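Local atomic coordinates of putative uncharacterized protein PH0242 (Pyrococcus horikoshii, PDB entry 3VU1), a protein that is an archaeal AglB-type oligosaccharyltransferase, represented here by its C-terminal globular domain, which carries a bound calcium ion. Residues A[60-68]-A[77-87]. Residues are numbered along the deposited sequence; the frame is centred on the assembly and turned at random.
Sequences RDHILALFL and VDFESWELNYF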
loop_
_atom_site.group_PDB
_atom_site.type_symbol
_atom_site.label_atom_id
_atom_site.label_comp_id
_atom_site.label_asym_id
_atom_site.label_seq_id
_atom_site.Cartn_x
_atom_site.Cartn_y
_atom_site.Cartn_z
ATOM N N ARG A 60 9.409 10.200 4.929
ATOM C CA ARG A 60 8.414 9.303 4.360
ATOM C C ARG A 60 8.950 8.398 3.232
ATOM O O ARG A 60 8.365 7.349 2.957
ATOM C CB ARG A 60 7.162 10.069 3.925
ATOM C CG ARG A 60 6.303 10.513 5.089
ATOM C CD ARG A 60 5.026 11.180 4.637
ATOM N NE ARG A 60 4.198 11.527 5.793
ATOM C CZ ARG A 60 2.943 11.982 5.718
ATOM N NH1 ARG A 60 2.370 12.149 4.540
ATOM N NH2 ARG A 60 2.246 12.258 6.829
ATOM N N ASP A 61 10.061 8.787 2.611
ATOM C CA ASP A 61 10.732 7.964 1.604
ATOM C C ASP A 61 11.058 6.571 2.123
ATOM O O ASP A 61 10.898 5.577 1.410
ATOM C CB ASP A 61 12.050 8.622 1.154
ATOM C CG ASP A 61 11.852 9.771 0.123
ATOM O OD1 ASP A 61 10.699 10.242 -0.120
ATOM O OD2 ASP A 61 12.894 10.202 -0.440
ATOM N N HIS A 62 11.522 6.498 3.368
ATOM C CA HIS A 62 11.899 5.224 3.973
ATOM C C HIS A 62 10.692 4.362 4.162
ATOM O O HIS A 62 10.786 3.115 4.061
ATOM C CB HIS A 62 12.589 5.433 5.307
ATOM C CG HIS A 62 13.948 6.042 5.180
ATOM N ND1 HIS A 62 15.029 5.322 4.825
ATOM C CD2 HIS A 62 14.382 7.368 5.327
ATOM C CE1 HIS A 62 16.108 6.130 4.774
ATOM N NE2 HIS A 62 15.708 7.383 5.076
ATOM N N ILE A 63 9.552 5.003 4.432
ATOM C CA ILE A 63 8.334 4.254 4.633
ATOM C C ILE A 63 7.735 3.773 3.297
ATOM O O ILE A 63 7.357 2.584 3.151
ATOM C CB ILE A 63 7.348 5.013 5.552
ATOM C CG1 ILE A 63 8.059 5.398 6.859
ATOM C CG2 ILE A 63 6.111 4.169 5.826
ATOM C CD1 ILE A 63 8.837 4.280 7.543
ATOM N N LEU A 64 7.685 4.661 2.311
ATOM C CA LEU A 64 7.350 4.219 0.962
ATOM C C LEU A 64 8.248 3.042 0.530
ATOM O O LEU A 64 7.759 2.073 -0.062
ATOM C CB LEU A 64 7.405 5.365 -0.060
ATOM C CG LEU A 64 6.295 6.424 0.040
ATOM C CD1 LEU A 64 6.427 7.469 -1.065
ATOM C CD2 LEU A 64 4.903 5.822 0.001
ATOM N N ALA A 65 9.543 3.112 0.827
ATOM C CA ALA A 65 10.445 2.095 0.322
ATOM C C ALA A 65 10.204 0.830 1.114
ATOM O O ALA A 65 10.354 -0.269 0.571
ATOM C CB ALA A 65 11.901 2.524 0.400
ATOM N N LEU A 66 9.812 0.986 2.384
ATOM C CA LEU A 66 9.617 -0.153 3.255
ATOM C C LEU A 66 8.468 -0.954 2.650
ATOM O O LEU A 66 8.573 -2.160 2.429
ATOM C CB LEU A 66 9.290 0.279 4.691
ATOM C CG LEU A 66 9.095 -0.856 5.731
ATOM C CD1 LEU A 66 10.215 -1.905 5.734
ATOM C CD2 LEU A 66 8.932 -0.305 7.135
ATOM N N PHE A 67 7.378 -0.261 2.345
ATOM C CA PHE A 67 6.282 -0.876 1.604
ATOM C C PHE A 67 6.723 -1.569 0.315
ATOM O O PHE A 67 6.427 -2.736 0.134
ATOM C CB PHE A 67 5.215 0.164 1.293
ATOM C CG PHE A 67 4.091 -0.362 0.484
ATOM C CD1 PHE A 67 3.304 -1.413 0.962
ATOM C CD2 PHE A 67 3.810 0.187 -0.773
ATOM C CE1 PHE A 67 2.264 -1.912 0.199
ATOM C CE2 PHE A 67 2.755 -0.311 -1.542
ATOM C CZ PHE A 67 1.986 -1.368 -1.054
ATOM N N LEU A 68 7.438 -0.865 -0.564
ATOM C CA LEU A 68 7.664 -1.350 -1.933
ATOM C C LEU A 68 8.644 -2.501 -2.036
ATOM O O LEU A 68 8.438 -3.403 -2.832
ATOM C CB LEU A 68 8.091 -0.214 -2.867
ATOM C CG LEU A 68 7.013 0.846 -3.158
ATOM C CD1 LEU A 68 7.561 2.145 -3.739
ATOM C CD2 LEU A 68 5.930 0.301 -4.057
ATOM N N VAL A 77 3.031 -1.188 6.366
ATOM C CA VAL A 77 3.155 0.155 6.810
ATOM C C VAL A 77 1.773 0.785 7.080
ATOM O O VAL A 77 0.781 0.452 6.427
ATOM C CB VAL A 77 3.968 0.852 5.719
ATOM C CG1 VAL A 77 3.443 2.243 5.414
ATOM C CG2 VAL A 77 5.434 0.775 6.101
ATOM N N ASP A 78 1.698 1.694 8.048
ATOM C CA ASP A 78 0.403 2.247 8.416
ATOM C C ASP A 78 0.025 3.475 7.567
ATOM O O ASP A 78 -0.040 4.627 8.052
ATOM C CB ASP A 78 0.292 2.472 9.929
ATOM C CG ASP A 78 -1.050 3.095 10.339
ATOM O OD1 ASP A 78 -2.086 2.845 9.699
ATOM O OD2 ASP A 78 -1.078 3.855 11.318
ATOM N N PHE A 79 -0.273 3.209 6.296
ATOM C CA PHE A 79 -0.715 4.286 5.384
ATOM C C PHE A 79 -1.973 5.034 5.835
ATOM O O PHE A 79 -2.190 6.190 5.416
ATOM C CB PHE A 79 -0.926 3.775 3.961
ATOM C CG PHE A 79 0.337 3.401 3.251
ATOM C CD1 PHE A 79 0.439 2.169 2.593
ATOM C CD2 PHE A 79 1.422 4.278 3.219
ATOM C CE1 PHE A 79 1.601 1.827 1.910
ATOM C CE2 PHE A 79 2.574 3.939 2.538
ATOM C CZ PHE A 79 2.671 2.716 1.891
ATOM N N GLU A 80 -2.803 4.384 6.655
ATOM C CA GLU A 80 -4.019 5.031 7.128
ATOM C C GLU A 80 -3.701 6.323 7.899
ATOM O O GLU A 80 -4.374 7.332 7.715
ATOM C CB GLU A 80 -4.903 4.083 7.955
ATOM C CG GLU A 80 -6.113 4.762 8.606
ATOM C CD GLU A 80 -7.072 5.420 7.606
ATOM O OE1 GLU A 80 -8.149 5.940 8.027
ATOM O OE2 GLU A 80 -6.757 5.413 6.390
ATOM N N SER A 81 -2.662 6.293 8.732
ATOM C CA SER A 81 -2.301 7.469 9.499
ATOM C C SER A 81 -1.977 8.654 8.588
ATOM O O SER A 81 -2.110 9.788 9.003
ATOM C CB SER A 81 -1.135 7.185 10.435
ATOM O OG SER A 81 0.032 7.056 9.676
ATOM N N TRP A 82 -1.596 8.391 7.341
ATOM C CA TRP A 82 -1.423 9.470 6.357
ATOM C C TRP A 82 -2.668 9.848 5.634
ATOM O O TRP A 82 -2.593 10.727 4.784
ATOM C CB TRP A 82 -0.353 9.157 5.300
ATOM C CG TRP A 82 1.023 8.777 5.799
ATOM C CD1 TRP A 82 1.530 8.864 7.095
ATOM C CD2 TRP A 82 2.125 8.241 4.995
ATOM N NE1 TRP A 82 2.822 8.405 7.149
ATOM C CE2 TRP A 82 3.238 8.021 5.916
ATOM C CE3 TRP A 82 2.291 7.938 3.659
ATOM C CZ2 TRP A 82 4.458 7.528 5.483
ATOM C CZ3 TRP A 82 3.522 7.437 3.235
ATOM C CH2 TRP A 82 4.574 7.235 4.129
ATOM N N GLU A 83 -3.798 9.198 5.936
ATOM C CA GLU A 83 -5.073 9.368 5.197
ATOM C C GLU A 83 -4.951 9.020 3.721
ATOM O O GLU A 83 -5.658 9.603 2.869
ATOM C CB GLU A 83 -5.598 10.788 5.300
ATOM C CG GLU A 83 -6.469 11.071 6.495
ATOM C CD GLU A 83 -6.541 12.557 6.795
ATOM O OE1 GLU A 83 -7.173 13.277 5.982
ATOM O OE2 GLU A 83 -5.958 13.001 7.827
ATOM N N LEU A 84 -4.042 8.089 3.423
ATOM C CA LEU A 84 -3.747 7.690 2.051
ATOM C C LEU A 84 -4.963 7.080 1.360
ATOM O O LEU A 84 -5.592 6.157 1.893
ATOM C CB LEU A 84 -2.575 6.713 1.993
ATOM C CG LEU A 84 -2.106 6.401 0.567
ATOM C CD1 LEU A 84 -1.497 7.641 -0.058
ATOM C CD2 LEU A 84 -1.130 5.245 0.520
ATOM N N ASN A 85 -5.266 7.605 0.174
ATOM C CA ASN A 85 -6.396 7.170 -0.619
ATOM C C ASN A 85 -5.958 6.341 -1.834
ATOM O O ASN A 85 -6.534 5.293 -2.116
ATOM C CB ASN A 85 -7.209 8.400 -1.049
ATOM C CG ASN A 85 -7.936 9.053 0.120
ATOM O OD1 ASN A 85 -7.523 10.097 0.632
ATOM N ND2 ASN A 85 -9.012 8.424 0.562
ATOM N N TYR A 86 -4.938 6.812 -2.551
ATOM C CA TYR A 86 -4.491 6.158 -3.765
ATOM C C TYR A 86 -2.983 6.013 -3.755
ATOM O O TYR A 86 -2.261 6.871 -3.257
ATOM C CB TYR A 86 -4.949 6.926 -5.005
ATOM C CG TYR A 86 -6.448 7.022 -5.075
ATOM C CD1 TYR A 86 -7.108 8.131 -4.570
ATOM C CD2 TYR A 86 -7.216 5.967 -5.584
ATOM C CE1 TYR A 86 -8.490 8.208 -4.576
ATOM C CE2 TYR A 86 -8.602 6.038 -5.620
ATOM C CZ TYR A 86 -9.229 7.158 -5.114
ATOM O OH TYR A 86 -10.581 7.250 -5.125
ATOM N N PHE A 87 -2.516 4.894 -4.285
ATOM C CA PHE A 87 -1.120 4.650 -4.372
ATOM C C PHE A 87 -0.831 4.352 -5.832
ATOM O O PHE A 87 -1.398 3.419 -6.419
ATOM C CB PHE A 87 -0.713 3.474 -3.481
ATOM C CG PHE A 87 0.762 3.404 -3.240
ATOM C CD1 PHE A 87 1.278 3.639 -1.980
ATOM C CD2 PHE A 87 1.646 3.168 -4.289
ATOM C CE1 PHE A 87 2.644 3.600 -1.759
ATOM C CE2 PHE A 87 3.016 3.138 -4.073
ATOM C CZ PHE A 87 3.516 3.351 -2.798
#
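Residues 60-68 of helix 60-69 pack against 77-87, a looping segment that runs into strand 86-90; the CA atoms of Arg60 and Trp82 are 10.0 Å apart, and Phe67 CA lies 6.2 Å from Val77 CA. The motif is an arginine-tryptophan cation-pi stack at one end and an aromatic cluster of Phe67, Phe79 and Phe87 at the other, joined by aliphatic side chains in the core of the globular domain. Extended from CG to NE, Arg60 runs over one face of Trp82: its guanidinium lies flat on the five-membered ring, planes 9° apart, and its CD makes a CH-pi contact with the six-membered ring. Arg470 lies close to this guanidinium, a neighbouring like charge. Ile63 turns CG2 to Trp82 CZ2 (3.8 Å) and to both methyls of Val77, whose CG2 also meets Leu66 CD2. Leu64 CD2 reaches the indole edge in its plane and sits 3.6 Å from Phe87 CE1. With CG anti to the backbone N (chi1 177°), the Phe67 ring points off the helix toward 77-87, where it receives the edge of Phe79 on one face in a T-shaped pair, centroids 5.1 Å apart; Phe87 meets it obliquely, and Phe236 stacks on it. Within the loop, Val77 CG1 and Leu84 CD2 sandwich the Phe79 ring. Strand 412-431 covers Ile63 and Trp82 through Met417. The turn leading into Trp82 is braced by Asp78 O, which accepts from both Ser81 N and Ser81 OG, the hydroxyl bond measuring 2.9 Å.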